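Local structure of coenzyme PQQ synthesis protein B (Methylobacterium extorquens, 4Z7R) at residues V3-S8 and V262-N267; Q39-V44 and W51-A56; V84-G89 and L108-G113; L214-V219 and M238-M243. The protein belongs to the pyrroloquinoline quinone biosynthesis pathway, binds zinc, and may help transport PQQ or a precursor to the periplasm. All blocks are in the same frame, centred on the assembly; numbering follows the deposited sequence.

Contact 1 (V3-S8 and V262-N267); sequences VVILGS and VFVHIN. With ZN (zinc ion), chain D.
Ser-8 O, just past the end of strand 2-5, reaches across to the loop after strand 260-264, taking the N-H of Ile-266 at 3.0 Å. The N-H points almost straight at the oxygen (172°), although the donor sits tilted 20° out of the carbonyl plane. One residue earlier, His-265 has a left-handed backbone (phi 56°), a sharp turn off strand 262-264 that brings this stretch of backbone round to meet 3-8. Just beside it a water joins the segments a second time: it donates to Gly-7 O at 2.8 Å and accepts from His-265 N at 2.8 Å. Behind these polar links the strands meet through hydrocarbon alone. Ile-5 CD1 lies 4.0 Å from Val-264 CG1 and 4.2 Å from Val-262 CG1, and all three side chains also lean on Leu-214 of the neighbouring strand. The Ile-5 side chain is extended, which carries CD1 out to the two valines. The His-265 side chain sets off away from 3-8 and enters the first shell of a metal: NE2 binds zinc at 2.1 Å, with Asp-92 and two waters as the other ligands. Its ND1 is hydrogen-bonded to Thr-218 OG1, a second-shell partner that helps fix the rotation of the ring. Ser-8 OG is hydrogen-bonded to Asp-293 OD1. Two sheets packed against each other, with a metal-binding histidine on the loop that follows a strand, are typical of the metallo-beta-lactamase fold, whose metal site lies at the strand ends.

Contact 2 (Q39-V44 and W51-A56); sequences QSSIAV and WLLLNA
Trp-51 and Val-44 lie at the turn end of a beta hairpin, the antiparallel pair 41-45 and 51-54 in the middle of one sheet of the metallo-beta-lactamase fold. From its CB, 4.0 Å from Val-44 O, the Trp-51 side chain bends back across the partner strand, with CG beside its own backbone N (chi1 -63°). The six-membered part of the indole then meets strand 41-44. CE3 lies 3.5 Å from Val-44 C and touches Ala-43 CB, while CZ3, one atom further on, comes to 3.6 Å from Ala-43 O. Ala-43 C and Val-44 N lie in the plane of the indole, so it is an edge of the ring that abuts this backbone. The ring also packs on Val-4 and His-2 of the next strand. Two hydrogen-bonded pairs hold the backbones: Ile-42 with Leu-54 and Val-44 with Leu-52, the latter including Leu-52 N to Val-44 O at 2.8 Å and 176°. Between them Ala-43 and Leu-53 form a non-hydrogen-bonded pair. Where the strands end, Asn-55 takes a positive phi (71°); its OD1 accepts from Thr-87 N, tying the hairpin to the neighbouring loop. Ser-40, on the same end, comes within about 5 Å of zinc with its side chain, and its buried carbonyl oxygen has no polar partner. Ser-41 OG sits 2.9 Å from Asn-55 O, with Leu-54 O next nearest. On the face that carries Ile-42, Leu-54 wedges in: its CB is 3.8 Å from Ile-42 CG1, and its CD1 reaches Val-44 CG2 at 3.9 Å.

Contact 3 (V84-G89 and L108-G113); sequences VLLTNG and LYATPG
Leu-108 CD1 fits between two residues of the adjoining strand, 3.9 Å from Val-84 CB and 4.0 Å from Leu-86 CG, and this is the close-packed part of the contact. With CG swung away from the backbone N (chi1 177°), Leu-108 sends that methyl across toward the 84-86 backbone. Leu-85, on the other face, lays CD1 across the Tyr-109 side chain at about a right angle, 4.0 Å from its CB. The strands run parallel, and Tyr-109 bonds through both its N-H and its C=O: the N-H meets Val-84 O at 2.7 Å, nearly straight at 177°, and the carbonyl takes the N-H of Leu-86 at 3.0 Å. Beyond Ala-110 the strands part. Water 4 fills the next step, donating to Leu-86 O at 2.7 Å and accepting from Thr-111 N at 2.8 Å. Thr-111 has turned off here as the N-cap of helix 112-119. Tyr-109 is partly exposed, and its ring meets that of Phe-143. The two strands and helix 91-94 between them form a beta-alpha-beta unit, and that short helix carries the zinc ligand Asp-92. Asn-88 to His-93 appears to correspond to the HxHxDH motif of metallo-beta-lactamases, with Asn-88 and Asp-90 where histidines are usual; Asn-88 OD1 is hydrogen-bonded to His-93 ND1. The water thus stands in for a direct bond at the point where the strands splay, which leaves one strand to run into the metal-site loop and the other into helix 112-119, with Leu-86 O and Thr-111 N both bonded to the water.

Contact 4 (L214-V219 and M238-M243); sequences LFDGTV and MGHIQM
His-240 gives its ND1-H to Asp-216 OD2 at 2.6 Å, a nearly straight bond (164°) in the plane of the ring and on the syn lone pair of the carboxylate. The two flat groups are far from coplanar, their planes 74° apart. Asp-216 CG lies anti to its own N (chi1 -169°), which carries the carboxylate toward His-240. Both oxygens are used: OD2 also accepts from Cys-196 N, while OD1 accepts from Thr-218 OG1 at 2.7 Å and from Thr-218 N at 3.0 Å, closing an Asx turn. Thr-218 in turn lies over one face of the imidazole, its CB 3.9 Å from the ring centroid in a CH-pi contact, with Thr-218 CG2 over His-240 CD2. Strand 212-216 ends here in one of the loops that surround the metal site of the metallo-beta-lactamase fold, and the imidazole lies close to the zinc held by Asp-92 and His-265. Gly-239, with positive phi, closes helix 235-238 in a Schellman motif. Further along, Met-243 N donates to Val-219 O at 3.0 Å. The extended Met-243 side chain carries CE on to Gly-217 O, 3.4 Å away. Val-219 CG2, set between its own backbone N and carbonyl carbon, is turned toward Gln-242; the two side chains cross obliquely, CG2 of the valine 3.8 Å from CB of the glutamine. Water 6 joins Asp-216 OD1, Val-219 N and Ile-241 O. Phe-215 presents its ring edge to Ile-241 CG2, which meets CE2 at 4.0 Å.

Overall arrangement
Contacts 2 and 3 belong to one sheet, where 51-54 and 81-85 are neighbours; contact 4 lies where strand 212-216 of the other sheet, next to 260-264, runs out into loop. Contact 1 joins the two, since 3-8 borders the hairpin of contact 2 and 262-267 borders 214-219. Its segments close almost the whole chain, so contacts 2, 3 and 4 follow one another between them. Centres of contacts 1 and 2 lie about 10 Å apart, of 1 and 4 about 12 Å; those of 3 and 4 are about 20 Å apart and the two do not touch. Contacts 1, 2 and 4 come close to one zinc at the strand ends, while contact 3 leads into the loop before its ligand Asp-92.

Contact 1 (V3-S8 and V262-N267)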
loop_
_atom_site.group_PDB
_atom_site.type_symbol
_atom_site.label_atom_id
_atom_site.label_comp_id
_atom_site.label_asym_id
_atom_site.label_seq_id
_atom_site.Cartn_x
_atom_site.Cartn_y
_atom_site.Cartn_z
ATOM N N VAL A 3 16.209 -8.700 13.364
ATOM C CA VAL A 3 15.033 -9.003 12.560
ATOM C C VAL A 3 13.876 -8.128 13.012
ATOM O O VAL A 3 13.631 -7.997 14.206
ATOM C CB VAL A 3 14.622 -10.487 12.672
ATOM C CG1 VAL A 3 13.462 -10.789 11.738
ATOM C CG2 VAL A 3 15.806 -11.402 12.379
ATOM N N VAL A 4 13.171 -7.517 12.067
ATOM C CA VAL A 4 11.915 -6.863 12.405
ATOM C C VAL A 4 10.808 -7.342 11.475
ATOM O O VAL A 4 10.949 -7.336 10.250
ATOM C CB VAL A 4 12.029 -5.315 12.367
ATOM C CG1 VAL A 4 12.553 -4.829 11.028
ATOM C CG2 VAL A 4 10.685 -4.672 12.701
ATOM N N ILE A 5 9.716 -7.798 12.073
ATOM C CA ILE A 5 8.548 -8.205 11.311
ATOM C C ILE A 5 7.697 -6.971 11.026
ATOM O O ILE A 5 7.077 -6.415 11.931
ATOM C CB ILE A 5 7.730 -9.269 12.062
ATOM C CG1 ILE A 5 8.603 -10.502 12.329
ATOM C CG2 ILE A 5 6.480 -9.635 11.276
ATOM C CD1 ILE A 5 7.889 -11.629 13.033
ATOM N N LEU A 6 7.698 -6.533 9.770
ATOM C CA LEU A 6 6.989 -5.316 9.380
ATOM C C LEU A 6 5.499 -5.574 9.199
ATOM O O LEU A 6 4.664 -4.763 9.600
ATOM C CB LEU A 6 7.579 -4.741 8.092
ATOM C CG LEU A 6 9.055 -4.339 8.137
ATOM C CD1 LEU A 6 9.492 -3.878 6.768
ATOM C CD2 LEU A 6 9.291 -3.248 9.167
ATOM N N GLY A 7 5.176 -6.706 8.586
ATOM C CA GLY A 7 3.795 -7.109 8.403
ATOM C C GLY A 7 3.670 -8.587 8.702
ATOM O O GLY A 7 4.428 -9.404 8.175
ATOM N N SER A 8 2.697 -8.937 9.534
ATOM C CA SER A 8 2.567 -10.308 10.011
ATOM C C SER A 8 1.311 -10.972 9.470
ATOM O O SER A 8 1.046 -12.140 9.758
ATOM C CB SER A 8 2.556 -10.342 11.541
ATOM O OG SER A 8 1.598 -9.431 12.062
ATOM N N VAL A 262 8.044 -19.107 14.870
ATOM C CA VAL A 262 7.160 -17.953 14.732
ATOM C C VAL A 262 6.281 -18.062 13.490
ATOM O O VAL A 262 6.778 -18.274 12.385
ATOM C CB VAL A 262 7.955 -16.627 14.655
ATOM C CG1 VAL A 262 6.998 -15.439 14.609
ATOM C CG2 VAL A 262 8.916 -16.501 15.828
ATOM N N PHE A 263 4.973 -17.927 13.679
ATOM C CA PHE A 263 4.048 -17.893 12.555
ATOM C C PHE A 263 3.925 -16.482 12.003
ATOM O O PHE A 263 3.704 -15.540 12.757
ATOM C CB PHE A 263 2.662 -18.402 12.963
ATOM C CG PHE A 263 2.549 -19.896 13.008
ATOM C CD1 PHE A 263 2.783 -20.653 11.872
ATOM C CD2 PHE A 263 2.183 -20.541 14.176
ATOM C CE1 PHE A 263 2.669 -22.032 11.904
ATOM C CE2 PHE A 263 2.062 -21.919 14.213
ATOM C CZ PHE A 263 2.309 -22.664 13.077
ATOM N N VAL A 264 4.076 -16.345 10.690
ATOM C CA VAL A 264 3.787 -15.093 10.003
ATOM C C VAL A 264 2.787 -15.361 8.881
ATOM O O VAL A 264 2.339 -16.497 8.710
ATOM C CB VAL A 264 5.065 -14.442 9.427
ATOM C CG1 VAL A 264 6.046 -14.124 10.545
ATOM C CG2 VAL A 264 5.714 -15.354 8.395
ATOM N N HIS A 265 2.440 -14.319 8.129
ATOM C CA HIS A 265 1.522 -14.437 6.997
ATOM C C HIS A 265 0.189 -15.039 7.432
ATOM O O HIS A 265 -0.340 -15.938 6.781
ATOM C CB HIS A 265 2.151 -15.286 5.883
ATOM C CG HIS A 265 1.461 -15.163 4.561
ATOM N ND1 HIS A 265 0.355 -15.915 4.225
ATOM C CD2 HIS A 265 1.730 -14.386 3.486
ATOM C CE1 HIS A 265 -0.031 -15.600 3.002
ATOM N NE2 HIS A 265 0.786 -14.675 2.531
ATOM N N ILE A 266 -0.337 -14.550 8.550
ATOM C CA ILE A 266 -1.580 -15.063 9.116
ATOM C C ILE A 266 -2.811 -14.372 8.527
ATOM O O ILE A 266 -2.922 -13.149 8.575
ATOM C CB ILE A 266 -1.578 -14.903 10.644
ATOM C CG1 ILE A 266 -0.320 -15.557 11.227
ATOM C CG2 ILE A 266 -2.829 -15.515 11.244
ATOM C CD1 ILE A 266 0.055 -15.058 12.599
ATOM N N ASN A 267 -3.739 -15.153 7.978
ATOM C CA ASN A 267 -4.921 -14.565 7.350
ATOM C C ASN A 267 -5.883 -14.005 8.384
ATOM O O ASN A 267 -5.921 -14.468 9.522
ATOM C CB ASN A 267 -5.649 -15.583 6.472
ATOM C CG ASN A 267 -6.559 -14.921 5.452
ATOM O OD1 ASN A 267 -6.133 -14.033 4.719
ATOM N ND2 ASN A 267 -7.822 -15.338 5.413
HETATM ZN ZN ZN D . 0.394 -13.724 0.690
HETATM O O HOH W 1 3.919 -12.044 7.479
HETATM O O HOH W 2 -1.856 -14.003 0.662
HETATM O O HOH W 3 1.953 -14.409 -0.417
#

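Contact 2 (Q39-V44 and W51-A56)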
loop_
_atom_site.group_PDB
_atom_site.type_symbol
_atom_site.label_atom_id
_atom_site.label_comp_id
_atom_site.label_asym_id
_atom_site.label_seq_id
_atom_site.Cartn_x
_atom_site.Cartn_y
_atom_site.Cartn_z
ATOM N N GLN A 39 0.489 -6.298 5.789
ATOM C CA GLN A 39 0.733 -7.511 5.010
ATOM C C GLN A 39 2.193 -7.958 4.957
ATOM O O GLN A 39 3.110 -7.143 5.031
ATOM C CB GLN A 39 0.186 -7.336 3.592
ATOM C CG GLN A 39 -1.343 -7.344 3.558
ATOM C CD GLN A 39 -1.916 -6.726 2.301
ATOM O OE1 GLN A 39 -2.236 -7.426 1.342
ATOM N NE2 GLN A 39 -2.061 -5.407 2.304
ATOM N N SER A 40 2.361 -9.272 4.811
ATOM C CA SER A 40 3.623 -9.999 4.960
ATOM C C SER A 40 4.878 -9.324 4.413
ATOM O O SER A 40 5.049 -9.172 3.203
ATOM C CB SER A 40 3.478 -11.374 4.289
ATOM O OG SER A 40 4.647 -12.159 4.439
ATOM N N SER A 41 5.759 -8.952 5.335
ATOM C CA SER A 41 7.077 -8.410 5.012
ATOM C C SER A 41 7.941 -8.377 6.265
ATOM O O SER A 41 7.444 -8.099 7.357
ATOM C CB SER A 41 6.968 -7.004 4.420
ATOM O OG SER A 41 8.257 -6.460 4.182
ATOM N N ILE A 42 9.230 -8.670 6.114
ATOM C CA ILE A 42 10.171 -8.532 7.221
ATOM C C ILE A 42 11.437 -7.838 6.740
ATOM O O ILE A 42 11.720 -7.795 5.541
ATOM C CB ILE A 42 10.555 -9.894 7.864
ATOM C CG1 ILE A 42 11.519 -10.673 6.964
ATOM C CG2 ILE A 42 9.305 -10.716 8.213
ATOM C CD1 ILE A 42 12.143 -11.888 7.640
ATOM N N ALA A 43 12.187 -7.279 7.679
ATOM C CA ALA A 43 13.475 -6.680 7.360
ATOM C C ALA A 43 14.552 -7.296 8.239
ATOM O O ALA A 43 14.326 -7.553 9.420
ATOM C CB ALA A 43 13.428 -5.174 7.537
ATOM N N VAL A 44 15.717 -7.552 7.655
ATOM C CA VAL A 44 16.805 -8.191 8.385
ATOM C C VAL A 44 18.096 -7.412 8.166
ATOM O O VAL A 44 18.346 -6.919 7.066
ATOM C CB VAL A 44 16.990 -9.665 7.944
ATOM C CG1 VAL A 44 18.147 -10.313 8.686
ATOM C CG2 VAL A 44 15.709 -10.457 8.170
ATOM N N TRP A 51 19.900 -2.642 5.841
ATOM C CA TRP A 51 18.827 -3.626 5.896
ATOM C C TRP A 51 18.468 -4.252 4.557
ATOM O O TRP A 51 18.533 -3.610 3.507
ATOM C CB TRP A 51 17.570 -2.994 6.500
ATOM C CG TRP A 51 17.747 -2.546 7.912
ATOM C CD1 TRP A 51 18.342 -1.397 8.341
ATOM C CD2 TRP A 51 17.329 -3.246 9.089
ATOM N NE1 TRP A 51 18.321 -1.337 9.714
ATOM C CE2 TRP A 51 17.703 -2.460 10.197
ATOM C CE3 TRP A 51 16.674 -4.461 9.313
ATOM C CZ2 TRP A 51 17.446 -2.849 11.510
ATOM C CZ3 TRP A 51 16.423 -4.848 10.618
ATOM C CH2 TRP A 51 16.805 -4.043 11.699
ATOM N N LEU A 52 18.093 -5.524 4.619
ATOM C CA LEU A 52 17.490 -6.219 3.497
ATOM C C LEU A 52 15.993 -6.332 3.737
ATOM O O LEU A 52 15.565 -6.823 4.781
ATOM C CB LEU A 52 18.095 -7.611 3.317
ATOM C CG LEU A 52 17.317 -8.553 2.390
ATOM C CD1 LEU A 52 17.466 -8.135 0.933
ATOM C CD2 LEU A 52 17.750 -10.003 2.586
ATOM N N LEU A 53 15.203 -5.877 2.772
ATOM C CA LEU A 53 13.758 -6.031 2.842
ATOM C C LEU A 53 13.331 -7.329 2.178
ATOM O O LEU A 53 13.645 -7.573 1.016
ATOM C CB LEU A 53 13.058 -4.844 2.175
ATOM C CG LEU A 53 11.557 -4.716 2.423
ATOM C CD1 LEU A 53 11.298 -4.186 3.811
ATOM C CD2 LEU A 53 10.927 -3.807 1.379
ATOM N N LEU A 54 12.615 -8.166 2.920
ATOM C CA LEU A 54 12.075 -9.390 2.346
ATOM C C LEU A 54 10.600 -9.193 2.026
ATOM O O LEU A 54 9.769 -9.083 2.928
ATOM C CB LEU A 54 12.291 -10.577 3.285
ATOM C CG LEU A 54 13.749 -11.058 3.273
ATOM C CD1 LEU A 54 14.530 -10.484 4.447
ATOM C CD2 LEU A 54 13.844 -12.573 3.241
ATOM N N ASN A 55 10.311 -9.122 0.727
ATOM C CA ASN A 55 8.990 -8.823 0.171
ATOM C C ASN A 55 8.603 -7.361 0.394
ATOM O O ASN A 55 9.034 -6.720 1.359
ATOM C CB ASN A 55 7.933 -9.798 0.714
ATOM C CG ASN A 55 8.174 -11.227 0.264
ATOM O OD1 ASN A 55 8.452 -11.483 -0.909
ATOM N ND2 ASN A 55 8.066 -12.168 1.195
ATOM N N ALA A 56 7.765 -6.850 -0.501
ATOM C CA ALA A 56 7.370 -5.445 -0.482
ATOM C C ALA A 56 5.849 -5.342 -0.564
ATOM O O ALA A 56 5.266 -5.433 -1.644
ATOM C CB ALA A 56 8.020 -4.657 -1.606
#

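Contact 3 (V84-G89 and L108-G113)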
loop_
_atom_site.group_PDB
_atom_site.type_symbol
_atom_site.label_atom_id
_atom_site.label_comp_id
_atom_site.label_asym_id
_atom_site.label_seq_id
_atom_site.Cartn_x
_atom_site.Cartn_y
_atom_site.Cartn_z
ATOM N N VAL A 84 16.056 -5.444 -1.755
ATOM C CA VAL A 84 14.760 -6.084 -1.587
ATOM C C VAL A 84 14.799 -7.465 -2.224
ATOM O O VAL A 84 15.301 -7.632 -3.337
ATOM C CB VAL A 84 13.619 -5.251 -2.211
ATOM C CG1 VAL A 84 12.274 -5.954 -2.023
ATOM C CG2 VAL A 84 13.585 -3.863 -1.598
ATOM N N LEU A 85 14.305 -8.456 -1.492
ATOM C CA LEU A 85 14.202 -9.816 -1.999
ATOM C C LEU A 85 12.739 -10.259 -2.016
ATOM O O LEU A 85 12.022 -10.086 -1.033
ATOM C CB LEU A 85 15.049 -10.773 -1.154
ATOM C CG LEU A 85 14.777 -12.270 -1.300
ATOM C CD1 LEU A 85 15.189 -12.763 -2.679
ATOM C CD2 LEU A 85 15.502 -13.051 -0.212
ATOM N N LEU A 86 12.304 -10.823 -3.137
ATOM C CA LEU A 86 10.953 -11.369 -3.257
ATOM C C LEU A 86 10.946 -12.887 -3.117
ATOM O O LEU A 86 11.740 -13.573 -3.757
ATOM C CB LEU A 86 10.331 -10.977 -4.597
ATOM C CG LEU A 86 10.397 -9.498 -4.973
ATOM C CD1 LEU A 86 9.896 -9.287 -6.397
ATOM C CD2 LEU A 86 9.599 -8.670 -3.987
ATOM N N THR A 87 10.059 -13.406 -2.271
ATOM C CA THR A 87 9.948 -14.850 -2.086
ATOM C C THR A 87 8.910 -15.469 -3.029
ATOM O O THR A 87 8.943 -16.671 -3.293
ATOM C CB THR A 87 9.586 -15.207 -0.627
ATOM O OG1 THR A 87 8.320 -14.630 -0.281
ATOM C CG2 THR A 87 10.654 -14.692 0.324
ATOM N N ASN A 88 7.987 -14.649 -3.523
ATOM C CA ASN A 88 7.048 -15.082 -4.556
ATOM C C ASN A 88 6.428 -13.879 -5.265
ATOM O O ASN A 88 6.760 -12.735 -4.954
ATOM C CB ASN A 88 5.971 -16.013 -3.969
ATOM C CG ASN A 88 4.792 -15.269 -3.355
ATOM O OD1 ASN A 88 4.886 -14.103 -2.974
ATOM N ND2 ASN A 88 3.669 -15.969 -3.236
ATOM N N GLY A 89 5.539 -14.137 -6.218
ATOM C CA GLY A 89 4.974 -13.085 -7.042
ATOM C C GLY A 89 3.585 -12.605 -6.647
ATOM O O GLY A 89 2.931 -11.907 -7.420
ATOM N N LEU A 108 17.164 -5.154 -6.403
ATOM C CA LEU A 108 16.013 -6.036 -6.285
ATOM C C LEU A 108 16.391 -7.462 -6.681
ATOM O O LEU A 108 16.825 -7.707 -7.808
ATOM C CB LEU A 108 14.859 -5.523 -7.150
ATOM C CG LEU A 108 13.588 -6.368 -7.209
ATOM C CD1 LEU A 108 12.980 -6.515 -5.822
ATOM C CD2 LEU A 108 12.594 -5.736 -8.168
ATOM N N TYR A 109 16.227 -8.391 -5.743
ATOM C CA TYR A 109 16.565 -9.796 -5.957
ATOM C C TYR A 109 15.331 -10.684 -6.050
ATOM O O TYR A 109 14.384 -10.523 -5.281
ATOM C CB TYR A 109 17.450 -10.325 -4.827
ATOM C CG TYR A 109 18.798 -9.658 -4.681
ATOM C CD1 TYR A 109 19.910 -10.134 -5.365
ATOM C CD2 TYR A 109 18.966 -8.574 -3.831
ATOM C CE1 TYR A 109 21.154 -9.534 -5.217
ATOM C CE2 TYR A 109 20.200 -7.969 -3.675
ATOM C CZ TYR A 109 21.290 -8.453 -4.369
ATOM O OH TYR A 109 22.514 -7.845 -4.216
ATOM N N ALA A 110 15.355 -11.621 -6.993
ATOM C CA ALA A 110 14.330 -12.657 -7.095
ATOM C C ALA A 110 14.813 -13.773 -8.015
ATOM O O ALA A 110 15.835 -13.632 -8.683
ATOM C CB ALA A 110 13.014 -12.079 -7.598
ATOM N N THR A 111 14.099 -14.892 -8.027
ATOM C CA THR A 111 14.393 -15.951 -8.984
ATOM C C THR A 111 14.115 -15.421 -10.391
ATOM O O THR A 111 13.378 -14.443 -10.539
ATOM C CB THR A 111 13.556 -17.211 -8.713
ATOM O OG1 THR A 111 12.164 -16.906 -8.870
ATOM C CG2 THR A 111 13.814 -17.721 -7.305
ATOM N N PRO A 112 14.705 -16.047 -11.426
ATOM C CA PRO A 112 14.469 -15.562 -12.791
ATOM C C PRO A 112 12.986 -15.509 -13.163
ATOM O O PRO A 112 12.554 -14.553 -13.804
ATOM C CB PRO A 112 15.211 -16.585 -13.654
ATOM C CG PRO A 112 16.316 -17.067 -12.776
ATOM C CD PRO A 112 15.711 -17.126 -11.398
ATOM N N GLY A 113 12.222 -16.515 -12.753
ATOM C CA GLY A 113 10.803 -16.558 -13.056
ATOM C C GLY A 113 10.010 -15.419 -12.438
ATOM O O GLY A 113 9.164 -14.812 -13.097
HETATM O O HOH W 4 12.052 -14.937 -6.085
#

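Contact 4 (L214-V219 and M238-M243)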
loop_
_atom_site.group_PDB
_atom_site.type_symbol
_atom_site.label_atom_id
_atom_site.label_comp_id
_atom_site.label_asym_id
_atom_site.label_seq_id
_atom_site.Cartn_x
_atom_site.Cartn_y
_atom_site.Cartn_z
ATOM N N LEU A 214 10.516 -18.455 10.704
ATOM C CA LEU A 214 9.315 -17.669 10.469
ATOM C C LEU A 214 8.557 -18.343 9.337
ATOM O O LEU A 214 9.045 -18.409 8.206
ATOM C CB LEU A 214 9.655 -16.215 10.137
ATOM C CG LEU A 214 9.875 -15.251 11.312
ATOM C CD1 LEU A 214 10.927 -15.751 12.303
ATOM C CD2 LEU A 214 10.245 -13.871 10.792
ATOM N N PHE A 215 7.373 -18.857 9.649
ATOM C CA PHE A 215 6.702 -19.802 8.759
ATOM C C PHE A 215 5.232 -19.476 8.485
ATOM O O PHE A 215 4.535 -18.919 9.335
ATOM C CB PHE A 215 6.817 -21.215 9.338
ATOM C CG PHE A 215 6.376 -22.297 8.397
ATOM C CD1 PHE A 215 7.229 -22.767 7.410
ATOM C CD2 PHE A 215 5.112 -22.855 8.505
ATOM C CE1 PHE A 215 6.825 -23.766 6.541
ATOM C CE2 PHE A 215 4.703 -23.857 7.641
ATOM C CZ PHE A 215 5.562 -24.312 6.657
ATOM N N ASP A 216 4.801 -19.827 7.275
ATOM C CA ASP A 216 3.408 -19.766 6.825
ATOM C C ASP A 216 2.435 -20.146 7.938
ATOM O O ASP A 216 2.388 -21.298 8.364
ATOM C CB ASP A 216 3.237 -20.693 5.613
ATOM C CG ASP A 216 1.907 -20.516 4.893
ATOM O OD1 ASP A 216 0.899 -20.116 5.515
ATOM O OD2 ASP A 216 1.877 -20.793 3.675
ATOM N N GLY A 217 1.654 -19.169 8.386
ATOM C CA GLY A 217 0.615 -19.398 9.375
ATOM C C GLY A 217 -0.744 -18.929 8.886
ATOM O O GLY A 217 -1.579 -18.488 9.677
ATOM N N THR A 218 -0.957 -19.014 7.577
ATOM C CA THR A 218 -2.153 -18.470 6.944
ATOM C C THR A 218 -3.453 -19.009 7.541
ATOM O O THR A 218 -4.352 -18.237 7.879
ATOM C CB THR A 218 -2.151 -18.752 5.430
ATOM O OG1 THR A 218 -0.917 -18.297 4.862
ATOM C CG2 THR A 218 -3.314 -18.039 4.749
ATOM N N VAL A 219 -3.556 -20.329 7.668
ATOM C CA VAL A 219 -4.775 -20.937 8.197
ATOM C C VAL A 219 -4.501 -21.937 9.320
ATOM O O VAL A 219 -3.524 -22.688 9.286
ATOM C CB VAL A 219 -5.587 -21.644 7.084
ATOM C CG1 VAL A 219 -6.019 -20.646 6.020
ATOM C CG2 VAL A 219 -4.792 -22.792 6.465
ATOM N N MET A 238 -5.506 -22.438 -1.602
ATOM C CA MET A 238 -4.759 -21.189 -1.620
ATOM C C MET A 238 -3.254 -21.436 -1.512
ATOM O O MET A 238 -2.462 -20.495 -1.541
ATOM C CB MET A 238 -5.242 -20.262 -0.502
ATOM C CG MET A 238 -6.673 -19.773 -0.701
ATOM S SD MET A 238 -7.271 -18.711 0.628
ATOM C CE MET A 238 -7.248 -19.846 2.011
ATOM N N GLY A 239 -2.872 -22.705 -1.388
ATOM C CA GLY A 239 -1.472 -23.091 -1.348
ATOM C C GLY A 239 -0.821 -22.949 0.014
ATOM O O GLY A 239 0.344 -22.567 0.115
ATOM N N HIS A 240 -1.569 -23.268 1.064
ATOM C CA HIS A 240 -1.071 -23.117 2.427
ATOM C C HIS A 240 -1.339 -24.350 3.279
ATOM O O HIS A 240 -2.492 -24.738 3.466
ATOM C CB HIS A 240 -1.705 -21.893 3.093
ATOM C CG HIS A 240 -1.467 -20.614 2.353
ATOM N ND1 HIS A 240 -0.220 -20.037 2.243
ATOM C CD2 HIS A 240 -2.318 -19.804 1.678
ATOM C CE1 HIS A 240 -0.313 -18.927 1.532
ATOM N NE2 HIS A 240 -1.574 -18.761 1.181
ATOM N N ILE A 241 -0.280 -24.979 3.779
ATOM C CA ILE A 241 -0.452 -26.062 4.735
ATOM C C ILE A 241 -1.022 -25.481 6.030
ATOM O O ILE A 241 -0.543 -24.462 6.530
ATOM C CB ILE A 241 0.873 -26.816 5.003
ATOM C CG1 ILE A 241 0.641 -27.982 5.966
ATOM C CG2 ILE A 241 1.956 -25.874 5.532
ATOM C CD1 ILE A 241 1.894 -28.780 6.269
ATOM N N GLN A 242 -2.080 -26.098 6.546
ATOM C CA GLN A 242 -2.713 -25.615 7.771
ATOM C C GLN A 242 -1.861 -25.928 8.998
ATOM O O GLN A 242 -1.017 -26.824 8.965
ATOM C CB GLN A 242 -4.113 -26.223 7.934
ATOM C CG GLN A 242 -4.126 -27.641 8.485
ATOM C CD GLN A 242 -3.618 -28.662 7.495
ATOM O OE1 GLN A 242 -3.535 -28.394 6.297
ATOM N NE2 GLN A 242 -3.266 -29.843 7.991
ATOM N N MET A 243 -2.088 -25.183 10.077
ATOM C CA MET A 243 -1.342 -25.365 11.322
ATOM C C MET A 243 -1.633 -26.703 12.000
ATOM O O MET A 243 -0.717 -27.408 12.427
ATOM C CB MET A 243 -1.654 -24.236 12.310
ATOM C CG MET A 243 -1.259 -22.840 11.857
ATOM S SD MET A 243 -1.847 -21.594 13.025
ATOM C CE MET A 243 -0.906 -20.163 12.507
HETATM O O HOH W 5 0.852 -23.491 8.904
HETATM O O HOH W 6 -1.318 -21.804 6.443
#